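Local structure of vascular protein tyrosine phosphatase 1 (Rattus norvegicus, 3I36) at residues A[74-79]-A[243-248]; A[98-103]-A[115-120]; A[251-256]-A[285-290]. The protein probably removes phosphate from phosphotyrosine residues of target proteins, this chain being the catalytic domain of a receptor-type protein tyrosine phosphatase. One frame throughout, in Å; residues are numbered along the deposited sequence. Where two conformers were deposited one is given.

Contact 1 (A[74-79]-A[243-248]); sequences NRYNNV and HCSAGV
Val79 and Val248 meet methyl to methyl, CG1 of Val79 lying 3.5 Å from CG1 of Val248, in the tightly packed part of a contact between two loops of the phosphatase domain. With CG1 of Val79 anti to the backbone N (chi1 180°), that branch reaches both Val248 and the carbonyl O of Ala246, 3.6 Å from CG1. The other branch turns to the alanine methyl, and the gap from Val79 CG2 to Ala246 CB is 3.9 Å. The same methyl is met, roughly at right angles to the valine, by Tyr76, whose CD2 comes to 3.4 Å from Ala246 CB in an oblique approach along the CD2-CE2 side of the ring. A type I turn from Tyr76 to Val79, closed by a 3.0 Å bond from Val79 N to Tyr76 O, sets these two side chains close enough to share one alanine.

The solvent side holds the partly exposed residues, Arg75, Tyr76 and Ser245, and its contacts are single-point touches rather than interlocked methyls. The Tyr76 ring presents its edge to the carbonyl carbon of Ser245. Arg75 lays CG over one face of the Tyr76 ring, toward the rim, and then brings CD to 3.3 Å from Ser245 O. Its guanidinium is engaged elsewhere, NE with the carbonyl of Gly119 and NH2 weakly with that of Pro120.

Residues 243-248 belong to the HCX5R phosphate-binding loop that carries the likely nucleophile Cys244, and 74-79 to the phosphotyrosine-recognition loop of this family. With no direct hydrogen bond between the segments, it is mainly carbon packing that places the tyrosine-bearing loop beside the phosphate-binding loop, consistent with an apolar wall for a substrate's aromatic ring.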
ATOM      1  N   ASN A  74     -12.812   9.986  -5.121  1.00 14.55           N
ATOM      2  CA  ASN A  74     -12.235   8.751  -5.617  1.00 14.27           C
ATOM      3  C   ASN A  74     -11.487   8.999  -6.899  1.00 14.83           C
ATOM      4  O   ASN A  74     -12.024   9.591  -7.832  1.00 13.80           O
ATOM      5  CB  ASN A  74     -13.329   7.734  -5.868  1.00 14.89           C
ATOM      6  CG  ASN A  74     -14.100   7.422  -4.628  1.00 11.64           C
ATOM      7  OD1 ASN A  74     -13.521   7.274  -3.560  1.00 12.90           O
ATOM      8  ND2 ASN A  74     -15.413   7.323  -4.758  1.00 14.11           N
ATOM      9  N   ARG A  75     -10.242   8.556  -6.938  1.00 12.17           N
ATOM     10  CA  ARG A  75      -9.441   8.737  -8.125  1.00 11.33           C
ATOM     11  C   ARG A  75     -10.016   7.935  -9.272  1.00 16.01           C
ATOM     12  O   ARG A  75     -10.145   8.429 -10.392  1.00 13.72           O
ATOM     13  CB  ARG A  75      -8.008   8.294  -7.863  1.00 13.86           C
ATOM     14  CG  ARG A  75      -7.108   8.419  -9.094  1.00 14.12           C
ATOM     15  CD  ARG A  75      -5.637   8.214  -8.726  1.00 13.99           C
ATOM     16  NE  ARG A  75      -5.098   9.347  -7.969  1.00 11.53           N
ATOM     17  CZ  ARG A  75      -4.774  10.512  -8.516  1.00 15.94           C
ATOM     18  NH1 ARG A  75      -4.934  10.700  -9.830  1.00 20.67           N
ATOM     19  NH2 ARG A  75      -4.293  11.489  -7.764  1.00 13.88           N
ATOM     20  N   TYR A  76     -10.352   6.685  -8.992  1.00 12.84           N
ATOM     21  CA  TYR A  76     -10.966   5.814  -9.997  1.00 19.20           C
ATOM     22  C   TYR A  76     -12.317   5.345  -9.511  1.00 19.79           C
ATOM     23  O   TYR A  76     -12.445   4.878  -8.386  1.00 14.31           O
ATOM     24  CB  TYR A  76     -10.069   4.603 -10.264  1.00 13.85           C
ATOM     25  CG  TYR A  76      -8.679   5.010 -10.651  1.00 18.23           C
ATOM     26  CD1 TYR A  76      -8.428   5.571 -11.902  1.00 18.65           C
ATOM     27  CD2 TYR A  76      -7.617   4.858  -9.770  1.00 17.18           C
ATOM     28  CE1 TYR A  76      -7.169   5.954 -12.263  1.00 16.23           C
ATOM     29  CE2 TYR A  76      -6.340   5.250 -10.125  1.00 15.15           C
ATOM     30  CZ  TYR A  76      -6.123   5.796 -11.374  1.00 16.15           C
ATOM     31  OH  TYR A  76      -4.857   6.193 -11.739  1.00 17.47           O
ATOM     32  N   ASN A  77     -13.326   5.466 -10.362  1.00 12.74           N
ATOM     33  CA  ASN A  77     -14.690   5.152  -9.958  1.00 15.94           C
ATOM     34  C   ASN A  77     -14.886   3.680  -9.618  1.00 15.62           C
ATOM     35  O   ASN A  77     -15.841   3.311  -8.935  1.00 20.98           O
ATOM     36  CB  ASN A  77     -15.668   5.566 -11.058  1.00 26.37           C
ATOM     37  CG  ASN A  77     -17.102   5.560 -10.582  1.00 41.64           C
ATOM     38  OD1 ASN A  77     -17.377   5.807  -9.406  1.00 40.82           O
ATOM     39  ND2 ASN A  77     -18.029   5.271 -11.492  1.00 47.35           N
ATOM     40  N   ASN A  78     -13.980   2.836 -10.092  1.00 14.01           N
ATOM     41  CA  ASN A  78     -14.084   1.406  -9.827  1.00 14.01           C
ATOM     42  C   ASN A  78     -13.068   0.934  -8.799  1.00 13.62           C
ATOM     43  O   ASN A  78     -12.826  -0.260  -8.638  1.00 15.91           O
ATOM     44  CB  ASN A  78     -13.959   0.596 -11.117  1.00 19.37           C
ATOM     45  CG  ASN A  78     -12.586   0.707 -11.748  1.00 28.01           C
ATOM     46  OD1 ASN A  78     -11.819   1.632 -11.455  1.00 24.20           O
ATOM     47  ND2 ASN A  78     -12.266  -0.241 -12.629  1.00 35.01           N
ATOM     48  N   VAL A  79     -12.457   1.881  -8.105  1.00 12.74           N
ATOM     49  CA  VAL A  79     -11.639   1.521  -6.966  1.00 12.56           C
ATOM     50  C   VAL A  79     -12.174   2.227  -5.746  1.00 12.58           C
ATOM     51  O   VAL A  79     -11.800   3.361  -5.435  1.00 12.56           O
ATOM     52  CB  VAL A  79     -10.170   1.862  -7.187  1.00 16.11           C
ATOM     53  CG1 VAL A  79      -9.369   1.465  -5.964  1.00 18.16           C
ATOM     54  CG2 VAL A  79      -9.654   1.135  -8.441  1.00 15.30           C
ATOM     55  N   HIS A 243       0.489   3.693  -0.892  1.00 11.79           N
ATOM     56  CA  HIS A 243      -0.341   4.086  -2.019  1.00  9.27           C
ATOM     57  C   HIS A 243       0.476   4.037  -3.283  1.00 13.61           C
ATOM     58  O   HIS A 243       1.705   4.131  -3.252  1.00 13.05           O
ATOM     59  CB  HIS A 243      -0.909   5.488  -1.830  1.00 10.12           C
ATOM     60  CG  HIS A 243       0.104   6.570  -2.026  1.00 12.36           C
ATOM     61  ND1 HIS A 243       0.359   7.130  -3.257  1.00 15.70           N
ATOM     62  CD2 HIS A 243       0.939   7.179  -1.151  1.00 10.52           C
ATOM     63  CE1 HIS A 243       1.299   8.054  -3.135  1.00 16.21           C
ATOM     64  NE2 HIS A 243       1.674   8.099  -1.868  1.00 12.48           N
ATOM     65  N   CYS A 244      -0.217   3.860  -4.397  1.00 12.44           N
ATOM     66  CA  CYS A 244       0.375   4.062  -5.701  1.00 11.20           C
ATOM     67  C   CYS A 244      -0.605   5.015  -6.353  1.00 14.86           C
ATOM     68  O   CYS A 244      -0.860   6.093  -5.816  1.00 14.38           O
ATOM     69  CB  CYS A 244       0.488   2.736  -6.461  1.00 10.70           C
ATOM     70  SG  CYS A 244      -0.915   1.600  -6.170  1.00 14.86           S
ATOM     71  N   SER A 245      -1.189   4.608  -7.472  1.00 13.01           N
ATOM     72  CA  SER A 245      -2.240   5.352  -8.159  0.50 13.53           C
ATOM     73  C   SER A 245      -3.585   5.101  -7.485  1.00 12.96           C
ATOM     74  O   SER A 245      -4.174   5.938  -6.791  1.00 11.08           O
ATOM     75  CB  SER A 245      -2.331   4.844  -9.608  0.50 12.49           C
ATOM     76  OG  SER A 245      -2.529   3.422  -9.665  0.50 11.74           O
ATOM     77  N   ALA A 246      -4.071   3.896  -7.727  1.00 11.56           N
ATOM     78  CA  ALA A 246      -5.355   3.478  -7.206  1.00 12.53           C
ATOM     79  C   ALA A 246      -5.211   2.932  -5.777  1.00 11.35           C
ATOM     80  O   ALA A 246      -6.188   2.803  -5.044  1.00 12.56           O
ATOM     81  CB  ALA A 246      -5.961   2.449  -8.119  1.00 11.06           C
ATOM     82  N   GLY A 247      -3.984   2.620  -5.387  1.00 10.83           N
ATOM     83  CA  GLY A 247      -3.741   2.085  -4.072  1.00 10.79           C
ATOM     84  C   GLY A 247      -4.188   0.638  -3.992  1.00 13.16           C
ATOM     85  O   GLY A 247      -4.641   0.181  -2.956  1.00 11.22           O
ATOM     86  N   VAL A 248      -4.083  -0.088  -5.097  1.00 12.53           N
ATOM     87  CA  VAL A 248      -4.463  -1.492  -5.059  1.00 11.98           C
ATOM     88  C   VAL A 248      -3.427  -2.424  -5.651  1.00 13.43           C
ATOM     89  O   VAL A 248      -3.146  -3.471  -5.078  1.00 14.23           O
ATOM     90  CB  VAL A 248      -5.858  -1.744  -5.702  1.00 17.20           C
ATOM     91  CG1 VAL A 248      -6.898  -0.872  -5.028  1.00 10.04           C
ATOM     92  CG2 VAL A 248      -5.819  -1.493  -7.214  1.00 14.77           C
TER

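Contact 2 (A[98-103]-A[115-120]); sequences DYINAN and IATQGP
Asn103 and Ala116 join their strands through two backbone bonds, Asn103 N to Ala116 O and Ala116 N to Asn103 O, each 2.8 Å long, forming an antiparallel hydrogen-bonded pair. Ala102 and Thr117 make the adjoining non-hydrogen-bonded pair, where CA of Ala102 sits 3.1 Å from Ala116 O in a CH...O contact.

A side-chain bond ends this pairing. The Thr117 hydroxyl, anti to its own nitrogen at chi1 -170°, donates to Asn101 O over 2.6 Å; it approaches from above the carbonyl plane, 35° out of it. Gln118 N adds a weak bond to the same oxygen, which thus serves two donors where the chain turns its corner, an inverse gamma turn centred on Asn101.

Apolar contacts line the face bearing Ala102 and Thr117. Their CB atoms are squeezed to 3.5 Å, and Ala102 CB also touches Ile115 CG2 at 3.7 Å. Met131 of helix 125-134 covers Ala102 and Thr117.

Amide stacking is the remaining element. The side chains of Asn101 and Gln118 cross at about a right angle with their amide planes only 20° apart, and Gln118 OE1 lies 3.3 Å from Asn101 CB. Neither amide bonds to the other: Asn101 ND2 goes to Val79 O and Asn74 OD1, whereas Gln118 takes Arg75 N on OE1 and gives NE2 to Lys73 O. A leucine in place of Gln118 would probably leave Arg75 N and Lys73 O without these partners and hold the recognition loop less firmly to the 115-120 segment.

The paired part is a beta hairpin, strands 102-105 and 114-117, at one margin of the mixed sheet of the tyrosine phosphatase fold, with 114-117 lying parallel to strand 240-243, which leads into the phosphate-binding loop.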
ATOM      1  N   ASP A  98     -15.900  12.272   6.731  1.00 15.67           N
ATOM      2  CA  ASP A  98     -15.153  11.135   7.255  1.00 13.27           C
ATOM      3  C   ASP A  98     -14.488  10.360   6.129  1.00 17.13           C
ATOM      4  O   ASP A  98     -13.715   9.427   6.355  1.00 15.29           O
ATOM      5  CB  ASP A  98     -16.054  10.222   8.103  1.00 14.02           C
ATOM      6  CG  ASP A  98     -16.966   9.314   7.268  1.00 19.04           C
ATOM      7  OD1 ASP A  98     -16.896   9.291   6.017  1.00 16.71           O
ATOM      8  OD2 ASP A  98     -17.765   8.590   7.888  1.00 23.97           O
ATOM      9  N   TYR A  99     -14.759  10.779   4.906  1.00 14.68           N
ATOM     10  CA  TYR A  99     -14.479   9.907   3.783  1.00 14.92           C
ATOM     11  C   TYR A  99     -13.121  10.132   3.177  1.00 12.45           C
ATOM     12  O   TYR A  99     -12.730  11.261   2.873  1.00 15.22           O
ATOM     13  CB  TYR A  99     -15.519  10.039   2.675  1.00 10.89           C
ATOM     14  CG  TYR A  99     -15.201   9.072   1.580  1.00 10.41           C
ATOM     15  CD1 TYR A  99     -15.593   7.741   1.679  1.00 13.63           C
ATOM     16  CD2 TYR A  99     -14.450   9.462   0.477  1.00 12.41           C
ATOM     17  CE1 TYR A  99     -15.269   6.828   0.701  1.00 13.52           C
ATOM     18  CE2 TYR A  99     -14.128   8.551  -0.526  1.00 11.63           C
ATOM     19  CZ  TYR A  99     -14.544   7.230  -0.395  1.00 12.19           C
ATOM     20  OH  TYR A  99     -14.228   6.317  -1.358  1.00 11.00           O
ATOM     21  N   ILE A 100     -12.416   9.029   2.978  1.00 10.86           N
ATOM     22  CA  ILE A 100     -11.228   9.045   2.156  1.00 10.88           C
ATOM     23  C   ILE A 100     -11.138   7.690   1.494  1.00 11.23           C
ATOM     24  O   ILE A 100     -11.550   6.667   2.062  1.00 12.53           O
ATOM     25  CB  ILE A 100      -9.964   9.327   2.978  1.00  9.69           C
ATOM     26  CG1 ILE A 100      -8.734   9.402   2.051  1.00 12.89           C
ATOM     27  CG2 ILE A 100      -9.814   8.254   4.064  1.00 10.40           C
ATOM     28  CD1 ILE A 100      -7.548  10.152   2.660  1.00 11.50           C
ATOM     29  N   ASN A 101     -10.636   7.680   0.271  1.00 10.90           N
ATOM     30  CA  ASN A 101     -10.512   6.438  -0.441  1.00  8.56           C
ATOM     31  C   ASN A 101      -9.296   5.705   0.092  1.00 11.21           C
ATOM     32  O   ASN A 101      -8.183   5.881  -0.402  1.00 10.32           O
ATOM     33  CB  ASN A 101     -10.375   6.665  -1.932  1.00  9.70           C
ATOM     34  CG  ASN A 101     -10.528   5.379  -2.700  1.00 12.83           C
ATOM     35  OD1 ASN A 101      -9.867   4.384  -2.383  1.00 13.73           O
ATOM     36  ND2 ASN A 101     -11.418   5.371  -3.688  1.00 10.90           N
ATOM     37  N   ALA A 102      -9.530   4.922   1.136  1.00  8.59           N
ATOM     38  CA  ALA A 102      -8.468   4.248   1.867  1.00  9.59           C
ATOM     39  C   ALA A 102      -9.103   3.166   2.710  1.00  6.74           C
ATOM     40  O   ALA A 102     -10.228   3.316   3.197  1.00 11.05           O
ATOM     41  CB  ALA A 102      -7.720   5.237   2.772  1.00  7.56           C
ATOM     42  N   ASN A 103      -8.377   2.072   2.895  1.00 11.22           N
ATOM     43  CA  ASN A 103      -8.840   1.014   3.776  1.00  7.96           C
ATOM     44  C   ASN A 103      -7.692   0.549   4.633  1.00  6.46           C
ATOM     45  O   ASN A 103      -6.546   0.534   4.185  1.00  8.07           O
ATOM     46  CB  ASN A 103      -9.316  -0.193   2.973  1.00  8.76           C
ATOM     47  CG  ASN A 103     -10.517   0.121   2.138  1.00 10.41           C
ATOM     48  OD1 ASN A 103     -11.663   0.015   2.596  1.00 15.43           O
ATOM     49  ND2 ASN A 103     -10.269   0.511   0.909  1.00  6.41           N
ATOM     50  N   ILE A 115      -2.541   1.160   5.882  1.00  9.89           N
ATOM     51  CA  ILE A 115      -3.663   1.773   5.214  1.00  9.13           C
ATOM     52  C   ILE A 115      -3.294   1.779   3.754  1.00 10.11           C
ATOM     53  O   ILE A 115      -2.237   2.287   3.374  1.00 11.94           O
ATOM     54  CB  ILE A 115      -3.880   3.191   5.671  1.00  9.68           C
ATOM     55  CG1 ILE A 115      -4.395   3.190   7.106  1.00 10.86           C
ATOM     56  CG2 ILE A 115      -4.862   3.894   4.723  1.00  9.59           C
ATOM     57  CD1 ILE A 115      -4.385   4.552   7.740  1.00 12.40           C
ATOM     58  N   ALA A 116      -4.138   1.170   2.935  1.00  8.67           N
ATOM     59  CA  ALA A 116      -3.952   1.266   1.501  1.00  9.76           C
ATOM     60  C   ALA A 116      -4.852   2.389   1.023  1.00 10.13           C
ATOM     61  O   ALA A 116      -6.040   2.425   1.326  1.00  9.62           O
ATOM     62  CB  ALA A 116      -4.321  -0.040   0.807  1.00  8.09           C
ATOM     63  N   THR A 117      -4.282   3.312   0.277  1.00 10.05           N
ATOM     64  CA  THR A 117      -5.065   4.429  -0.191  1.00 14.53           C
ATOM     65  C   THR A 117      -4.629   4.795  -1.594  1.00 15.93           C
ATOM     66  O   THR A 117      -3.567   4.378  -2.048  1.00 11.21           O
ATOM     67  CB  THR A 117      -4.925   5.629   0.767  1.00 10.25           C
ATOM     68  OG1 THR A 117      -5.884   6.629   0.416  1.00  9.28           O
ATOM     69  CG2 THR A 117      -3.519   6.224   0.696  1.00 11.18           C
ATOM     70  N   GLN A 118      -5.457   5.571  -2.284  1.00 10.81           N
ATOM     71  CA  GLN A 118      -5.124   6.010  -3.619  1.00 12.01           C
ATOM     72  C   GLN A 118      -4.135   7.163  -3.536  1.00 10.79           C
ATOM     73  O   GLN A 118      -4.001   7.813  -2.494  1.00 11.51           O
ATOM     74  CB  GLN A 118      -6.383   6.504  -4.306  1.00  9.46           C
ATOM     75  CG  GLN A 118      -6.919   7.761  -3.657  1.00 11.41           C
ATOM     76  CD  GLN A 118      -8.261   8.185  -4.216  1.00 14.11           C
ATOM     77  OE1 GLN A 118      -8.965   7.399  -4.854  1.00 14.07           O
ATOM     78  NE2 GLN A 118      -8.634   9.426  -3.953  1.00 12.41           N
ATOM     79  N   GLY A 119      -3.451   7.433  -4.636  1.00 10.58           N
ATOM     80  CA  GLY A 119      -2.644   8.636  -4.704  1.00  9.44           C
ATOM     81  C   GLY A 119      -3.646   9.766  -4.607  1.00 15.33           C
ATOM     82  O   GLY A 119      -4.639   9.775  -5.340  1.00 14.31           O
ATOM     83  N   PRO A 120      -3.415  10.710  -3.689  1.00 14.11           N
ATOM     84  CA  PRO A 120      -4.483  11.680  -3.465  1.00 11.09           C
ATOM     85  C   PRO A 120      -4.664  12.626  -4.638  1.00 12.29           C
ATOM     86  O   PRO A 120      -3.768  12.827  -5.459  1.00 13.87           O
ATOM     87  CB  PRO A 120      -3.993  12.460  -2.243  1.00 14.90           C
ATOM     88  CG  PRO A 120      -2.509  12.250  -2.242  1.00 14.75           C
ATOM     89  CD  PRO A 120      -2.345  10.845  -2.688  1.00 13.17           C
TER

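Contact 3 (A[251-256]-A[285-290]); sequences TGTFIA and LMVQTE
Met286 starts with CG anti to its carbonyl carbon (chi1 -56°) and bends at chi2 (-53°) and chi3 (-64°), which folds its thioether back and sets the terminal CE against Gly252, 3.4 Å from the glycine CA. Val287 has CG1 anti to its nitrogen; CG2, anti to the carbonyl carbon, is set against the Gly252-Thr253 peptide, 3.6 Å from Gly252 C. Between them these two side chains pack directly on helix backbone. The glycine permits this: a beta carbon there would fall 2.5 Å from Val287 N, a clash. Thr251 CG2 also meets Met286 CE at 4.0 Å, and Thr253 N lies 3.8 Å from Val287 CG2, while the Thr253 hydroxyl is bonded to Gly249 O within its own helix.

The 285-290 segment is the Q-loop of the family, Gln288, a likely substrate-binding residue, following Val287 directly. Arg280 binds the carbonyls of Met286 and Val287. Around this buried seam, Leu279 and Val276 of helix 272-280 cover Met286 and Val287 respectively, helix 290-305 packs Leu296 on Thr253 and Ala256, and Phe114 of strand 114-117 touches Ile255.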
ATOM      1  N   THR A 251       0.439  -1.268  -4.534  1.00 10.61           N
ATOM      2  CA  THR A 251       0.206  -1.159  -3.103  1.00  9.18           C
ATOM      3  C   THR A 251      -0.046  -2.525  -2.506  1.00 12.46           C
ATOM      4  O   THR A 251       0.567  -2.891  -1.510  1.00 12.40           O
ATOM      5  CB  THR A 251      -0.971  -0.222  -2.833  1.00  8.36           C
ATOM      6  OG1 THR A 251      -0.545   1.118  -3.097  1.00 10.32           O
ATOM      7  CG2 THR A 251      -1.447  -0.340  -1.384  1.00  8.21           C
ATOM      8  N   GLY A 252      -0.947  -3.278  -3.122  1.00 10.15           N
ATOM      9  CA  GLY A 252      -1.278  -4.599  -2.617  1.00  8.44           C
ATOM     10  C   GLY A 252      -0.078  -5.506  -2.719  1.00  8.51           C
ATOM     11  O   GLY A 252       0.166  -6.338  -1.858  1.00 10.82           O
ATOM     12  N   THR A 253       0.675  -5.354  -3.801  1.00 13.70           N
ATOM     13  CA  THR A 253       1.865  -6.160  -3.995  1.00  9.05           C
ATOM     14  C   THR A 253       2.865  -5.881  -2.880  1.00  8.64           C
ATOM     15  O   THR A 253       3.391  -6.797  -2.261  1.00  8.84           O
ATOM     16  CB  THR A 253       2.480  -5.892  -5.380  1.00 12.62           C
ATOM     17  OG1 THR A 253       1.503  -6.197  -6.378  1.00 12.85           O
ATOM     18  CG2 THR A 253       3.713  -6.756  -5.615  1.00  9.02           C
ATOM     19  N   PHE A 254       3.099  -4.611  -2.604  1.00  8.54           N
ATOM     20  CA  PHE A 254       4.033  -4.257  -1.559  1.00 10.27           C
ATOM     21  C   PHE A 254       3.564  -4.808  -0.208  1.00 12.86           C
ATOM     22  O   PHE A 254       4.338  -5.397   0.554  1.00 11.13           O
ATOM     23  CB  PHE A 254       4.165  -2.753  -1.471  1.00  8.42           C
ATOM     24  CG  PHE A 254       5.017  -2.310  -0.328  1.00 10.89           C
ATOM     25  CD1 PHE A 254       6.389  -2.228  -0.476  1.00 11.61           C
ATOM     26  CD2 PHE A 254       4.458  -2.027   0.894  1.00 12.06           C
ATOM     27  CE1 PHE A 254       7.189  -1.844   0.565  1.00 14.31           C
ATOM     28  CE2 PHE A 254       5.258  -1.644   1.957  1.00 11.35           C
ATOM     29  CZ  PHE A 254       6.633  -1.548   1.778  1.00 12.50           C
ATOM     30  N   ILE A 255       2.290  -4.614   0.095  1.00 10.08           N
ATOM     31  CA  ILE A 255       1.788  -5.074   1.380  1.00 10.80           C
ATOM     32  C   ILE A 255       1.918  -6.586   1.477  1.00  8.68           C
ATOM     33  O   ILE A 255       2.357  -7.134   2.503  1.00  9.25           O
ATOM     34  CB  ILE A 255       0.338  -4.663   1.594  1.00  8.33           C
ATOM     35  CG1 ILE A 255       0.259  -3.147   1.807  1.00  9.19           C
ATOM     36  CG2 ILE A 255      -0.251  -5.430   2.798  1.00  8.68           C
ATOM     37  CD1 ILE A 255      -1.155  -2.649   1.927  1.00 10.12           C
ATOM     38  N   ALA A 256       1.572  -7.268   0.394  1.00  8.60           N
ATOM     39  CA  ALA A 256       1.659  -8.727   0.395  1.00 11.43           C
ATOM     40  C   ALA A 256       3.100  -9.166   0.588  1.00 12.40           C
ATOM     41  O   ALA A 256       3.373 -10.097   1.334  1.00  9.04           O
ATOM     42  CB  ALA A 256       1.097  -9.305  -0.904  1.00  8.84           C
ATOM     43  N   LEU A 285      -9.335  -5.213  -5.623  1.00 11.52           N
ATOM     44  CA  LEU A 285      -8.277  -5.256  -6.619  1.00 12.92           C
ATOM     45  C   LEU A 285      -6.866  -5.366  -6.060  1.00 13.85           C
ATOM     46  O   LEU A 285      -5.905  -5.259  -6.809  1.00 12.88           O
ATOM     47  CB  LEU A 285      -8.371  -4.012  -7.505  1.00  9.29           C
ATOM     48  CG  LEU A 285      -9.636  -3.957  -8.350  1.00 11.03           C
ATOM     49  CD1 LEU A 285      -9.774  -2.608  -9.001  1.00 13.24           C
ATOM     50  CD2 LEU A 285      -9.617  -5.083  -9.398  1.00 14.05           C
ATOM     51  N   MET A 286      -6.731  -5.551  -4.752  1.00 14.24           N
ATOM     52  CA  MET A 286      -5.399  -5.622  -4.163  1.00 12.66           C
ATOM     53  C   MET A 286      -4.613  -6.693  -4.893  1.00 13.41           C
ATOM     54  O   MET A 286      -5.073  -7.832  -4.991  1.00  9.80           O
ATOM     55  CB  MET A 286      -5.478  -5.935  -2.673  1.00  9.84           C
ATOM     56  CG  MET A 286      -6.335  -4.941  -1.896  1.00 10.23           C
ATOM     57  SD  MET A 286      -5.810  -3.242  -2.205  1.00 12.78           S
ATOM     58  CE  MET A 286      -4.179  -3.303  -1.516  1.00 11.37           C
ATOM     59  N   VAL A 287      -3.447  -6.314  -5.417  1.00 11.38           N
ATOM     60  CA  VAL A 287      -2.685  -7.152  -6.337  1.00 10.99           C
ATOM     61  C   VAL A 287      -3.549  -7.292  -7.577  1.00 10.19           C
ATOM     62  O   VAL A 287      -4.326  -8.235  -7.745  1.00 11.09           O
ATOM     63  CB  VAL A 287      -2.295  -8.528  -5.731  1.00 10.08           C
ATOM     64  CG1 VAL A 287      -1.348  -9.285  -6.681  1.00  9.22           C
ATOM     65  CG2 VAL A 287      -1.619  -8.321  -4.384  1.00 10.62           C
ATOM     66  N   GLN A 288      -3.398  -6.306  -8.439  1.00 12.55           N
ATOM     67  CA  GLN A 288      -4.436  -5.975  -9.392  1.00 13.23           C
ATOM     68  C   GLN A 288      -4.267  -6.689 -10.718  1.00 13.95           C
ATOM     69  O   GLN A 288      -5.203  -6.770 -11.499  1.00 18.20           O
ATOM     70  CB  GLN A 288      -4.427  -4.473  -9.614  1.00 16.52           C
ATOM     71  CG  GLN A 288      -5.481  -3.993 -10.571  1.00 21.41           C
ATOM     72  CD  GLN A 288      -5.513  -2.502 -10.623  1.00 25.10           C
ATOM     73  OE1 GLN A 288      -4.506  -1.840 -10.338  1.00 21.31           O
ATOM     74  NE2 GLN A 288      -6.673  -1.947 -10.954  1.00 24.95           N
ATOM     75  N   THR A 289      -3.069  -7.207 -10.965  1.00 14.04           N
ATOM     76  CA  THR A 289      -2.811  -7.932 -12.192  1.00 17.58           C
ATOM     77  C   THR A 289      -2.231  -9.303 -11.862  1.00 18.62           C
ATOM     78  O   THR A 289      -1.628  -9.508 -10.817  1.00 13.24           O
ATOM     79  CB  THR A 289      -1.821  -7.168 -13.113  1.00 14.62           C
ATOM     80  OG1 THR A 289      -0.516  -7.179 -12.521  1.00 20.11           O
ATOM     81  CG2 THR A 289      -2.267  -5.734 -13.293  1.00 23.14           C
ATOM     82  N   GLU A 290      -2.423 -10.244 -12.764  1.00 19.93           N
ATOM     83  CA  GLU A 290      -1.844 -11.554 -12.591  1.00 16.34           C
ATOM     84  C   GLU A 290      -0.319 -11.445 -12.532  1.00 15.60           C
ATOM     85  O   GLU A 290       0.321 -12.146 -11.770  1.00 18.68           O
ATOM     86  CB  GLU A 290      -2.270 -12.434 -13.755  1.00 16.38           C
ATOM     87  CG  GLU A 290      -1.936 -13.865 -13.597  1.00 23.70           C
ATOM     88  CD  GLU A 290      -2.378 -14.635 -14.807  1.00 23.39           C
ATOM     89  OE1 GLU A 290      -3.597 -14.818 -14.944  1.00 24.01           O
ATOM     90  OE2 GLU A 290      -1.509 -15.017 -15.615  1.00 28.41           O
TER

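Overall arrangement
Contacts 1 and 3 hold residues of the likely substrate site, while contact 2 backs it from the sheet, the Gln118 side chain about 8 Å from that of Cys244. Contacts 1 and 2 have centres about 8 Å apart and are joined by a probable hydrogen bond of 2.5 Å between Asn74 OD1 and Tyr99 OH. Contact 3, its centre about 12 Å from that of contact 1, is linked to it by a backbone hydrogen bond, Val287 N to Val248 O, 2.9 Å, so that the Q-loop is held to the phosphate-binding loop at the start of helix 249-267. Contacts 2 and 3, with centres about 15 Å apart, meet through Ala116, whose CB is 3.6 Å from Thr251 CG2. Thr251 in turn packs against Cys244, the likely nucleophile.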